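Local coordinates for E3 ubiquitin-protein ligase RNF31 (Mus musculus, PDB 5Y3T) that probably assembles linear ubiquitin chains as the catalytic E3 subunit of a complex with HOIL-1, to which it binds, at residues Cys73-Lys78 with Arg96-Lys101. Residues are numbered along the deposited sequence; the frame is centred on the assembly and turned at random.
Sequences CQEARK and RARRRK
Glu75 of helix 73-82 and Ala97 of helix 87-107 have the closest CA atoms of the two segments, 8.2 Å apart, a gap that charged side chains reach across. Glu75 aims into it: CG lies anti to the carbonyl carbon (chi1 -71°) and the chain runs on extended, carrying the carboxylate to Arg98. Arg98 comes in at about a right angle, bent at chi2 and chi3, and offers the edge of its guanidinium, whose plane lies within 10° of the carboxylate. Arg98 NH1 meets Glu75 OE1 at 3.0 Å in a salt bridge, although its hydrogen bond is weak, the N-H...O angle being 126°. The other oxygen, Glu75 OE2, rests 3.4 Å from Arg98 CD. Both ends have further partners: Ser72 OG bonds to Glu75 OE1, and Arg98 NH2 donates to the carbonyl of Ala70 while its guanidinium makes a cation-pi contact with Phe71. The pair thus joins two helices of the all-helical HOIP UBA domain pair to the loop leading into helix 73-82. Glutamate is long enough to cross the gap, and arginine's several N-H groups can serve carboxylate and carbonyl together. Beside it, Lys78 and Lys101 meet tip to tip, NZ to NZ 3.4 Å, both expected to be donors; Lys101 NZ instead donates to the carbonyl of Gly125, and Glu75 OE2, 4.6 Å from Lys101 NZ and beyond salt-bridge range, probably eases the crowding of positive charge. Replacing Glu75 by alanine is likely to leave Arg98 without its carboxylate mate and sharpen the repulsion between the lysines, whose long flexible chains let their ammonium groups span the gap.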
loop_
_atom_site.group_PDB
_atom_site.type_symbol
_atom_site.label_atom_id
_atom_site.label_comp_id
_atom_site.label_asym_id
_atom_site.label_seq_id
_atom_site.Cartn_x
_atom_site.Cartn_y
_atom_site.Cartn_z
ATOM N N CYS B 73 11.432 -7.642 11.852
ATOM C CA CYS B 73 12.068 -6.334 11.717
ATOM C C CYS B 73 11.594 -5.684 10.453
ATOM O O CYS B 73 11.418 -4.513 10.437
ATOM C CB CYS B 73 13.609 -6.452 11.642
ATOM S SG CYS B 73 14.389 -7.498 12.907
ATOM N N GLN B 74 11.394 -6.436 9.380
ATOM C CA GLN B 74 10.939 -5.836 8.106
ATOM C C GLN B 74 9.538 -5.221 8.326
ATOM O O GLN B 74 9.284 -4.140 7.876
ATOM C CB GLN B 74 10.946 -6.823 6.930
ATOM C CG GLN B 74 12.319 -7.433 6.593
ATOM C CD GLN B 74 12.860 -8.486 7.616
ATOM O OE1 GLN B 74 12.337 -9.609 7.745
ATOM N NE2 GLN B 74 13.918 -8.111 8.343
ATOM N N GLU B 75 8.673 -5.886 9.077
ATOM C CA GLU B 75 7.357 -5.309 9.422
ATOM C C GLU B 75 7.402 -4.115 10.380
ATOM O O GLU B 75 6.618 -3.173 10.225
ATOM C CB GLU B 75 6.450 -6.366 9.992
ATOM C CG GLU B 75 6.008 -7.345 8.913
ATOM C CD GLU B 75 5.331 -8.527 9.523
ATOM O OE1 GLU B 75 6.024 -9.248 10.302
ATOM O OE2 GLU B 75 4.123 -8.693 9.251
ATOM N N ALA B 76 8.324 -4.147 11.340
ATOM C CA ALA B 76 8.472 -3.050 12.279
ATOM C C ALA B 76 8.939 -1.823 11.538
ATOM O O ALA B 76 8.399 -0.737 11.776
ATOM C CB ALA B 76 9.470 -3.416 13.380
ATOM N N ARG B 77 9.920 -2.017 10.647
ATOM C CA ARG B 77 10.568 -0.959 9.876
ATOM C C ARG B 77 9.570 -0.295 8.973
ATOM O O ARG B 77 9.478 0.937 8.920
ATOM C CB ARG B 77 11.735 -1.526 9.007
ATOM C CG ARG B 77 12.518 -0.526 8.158
ATOM C CD ARG B 77 13.635 -1.172 7.308
ATOM N NE ARG B 77 14.305 -0.187 6.414
ATOM C CZ ARG B 77 13.958 0.132 5.140
ATOM N NH1 ARG B 77 12.925 -0.452 4.514
ATOM N NH2 ARG B 77 14.646 1.062 4.454
ATOM N N LYS B 78 8.825 -1.114 8.252
ATOM C CA LYS B 78 7.853 -0.603 7.295
ATOM C C LYS B 78 6.835 0.299 8.041
ATOM O O LYS B 78 6.559 1.407 7.597
ATOM C CB LYS B 78 7.199 -1.777 6.582
ATOM C CG LYS B 78 6.235 -1.427 5.460
ATOM C CD LYS B 78 5.958 -2.627 4.529
ATOM C CE LYS B 78 5.942 -4.047 5.172
ATOM N NZ LYS B 78 4.870 -4.374 6.176
ATOM N N ARG B 96 -1.734 -3.726 12.806
ATOM C CA ARG B 96 -2.802 -3.664 11.810
ATOM C C ARG B 96 -2.429 -4.294 10.485
ATOM O O ARG B 96 -3.192 -5.066 9.935
ATOM C CB ARG B 96 -3.254 -2.216 11.613
ATOM C CG ARG B 96 -4.051 -1.711 12.817
ATOM C CD ARG B 96 -4.111 -0.207 12.823
ATOM N NE ARG B 96 -4.871 0.290 13.940
ATOM C CZ ARG B 96 -5.314 1.539 14.090
ATOM N NH1 ARG B 96 -5.099 2.475 13.187
ATOM N NH2 ARG B 96 -6.020 1.838 15.160
ATOM N N ALA B 97 -1.259 -3.972 9.970
ATOM C CA ALA B 97 -0.744 -4.638 8.762
ATOM C C ALA B 97 -0.762 -6.161 8.875
ATOM O O ALA B 97 -1.230 -6.816 7.961
ATOM C CB ALA B 97 0.661 -4.161 8.378
ATOM N N ARG B 98 -0.301 -6.707 9.996
ATOM C CA ARG B 98 -0.259 -8.146 10.155
ATOM C C ARG B 98 -1.641 -8.764 10.344
ATOM O O ARG B 98 -1.896 -9.821 9.801
ATOM C CB ARG B 98 0.601 -8.503 11.347
ATOM C CG ARG B 98 0.696 -9.998 11.593
ATOM C CD ARG B 98 1.711 -10.705 10.676
ATOM N NE ARG B 98 2.141 -11.755 11.551
ATOM C CZ ARG B 98 3.349 -11.971 12.049
ATOM N NH1 ARG B 98 4.455 -11.364 11.632
ATOM N NH2 ARG B 98 3.440 -12.932 12.928
ATOM N N ARG B 99 -2.492 -8.136 11.164
ATOM C CA ARG B 99 -3.914 -8.497 11.271
ATOM C C ARG B 99 -4.619 -8.561 9.925
ATOM O O ARG B 99 -5.355 -9.510 9.653
ATOM C CB ARG B 99 -4.688 -7.536 12.189
ATOM C CG ARG B 99 -6.007 -8.118 12.667
ATOM C CD ARG B 99 -6.852 -7.127 13.452
ATOM N NE ARG B 99 -6.269 -6.893 14.762
ATOM C CZ ARG B 99 -5.980 -5.708 15.310
ATOM N NH1 ARG B 99 -6.218 -4.538 14.694
ATOM N NH2 ARG B 99 -5.430 -5.691 16.514
ATOM N N ARG B 100 -4.391 -7.561 9.089
ATOM C CA ARG B 100 -5.040 -7.476 7.795
ATOM C C ARG B 100 -4.577 -8.621 6.894
ATOM O O ARG B 100 -5.354 -9.178 6.078
ATOM C CB ARG B 100 -4.737 -6.096 7.179
ATOM C CG ARG B 100 -5.337 -5.838 5.807
ATOM C CD ARG B 100 -5.062 -4.448 5.254
ATOM N NE ARG B 100 -3.670 -4.012 5.354
ATOM C CZ ARG B 100 -2.660 -4.419 4.566
ATOM N NH1 ARG B 100 -2.832 -5.335 3.591
ATOM N NH2 ARG B 100 -1.443 -3.915 4.774
ATOM N N LYS B 101 -3.301 -8.969 7.020
ATOM C CA LYS B 101 -2.742 -9.999 6.170
ATOM C C LYS B 101 -3.191 -11.396 6.607
ATOM O O LYS B 101 -3.413 -12.235 5.777
ATOM C CB LYS B 101 -1.238 -9.868 6.094
ATOM C CG LYS B 101 -0.831 -8.630 5.338
ATOM C CD LYS B 101 0.651 -8.369 5.431
ATOM C CE LYS B 101 1.037 -6.941 5.045
ATOM N NZ LYS B 101 2.420 -6.692 5.523
#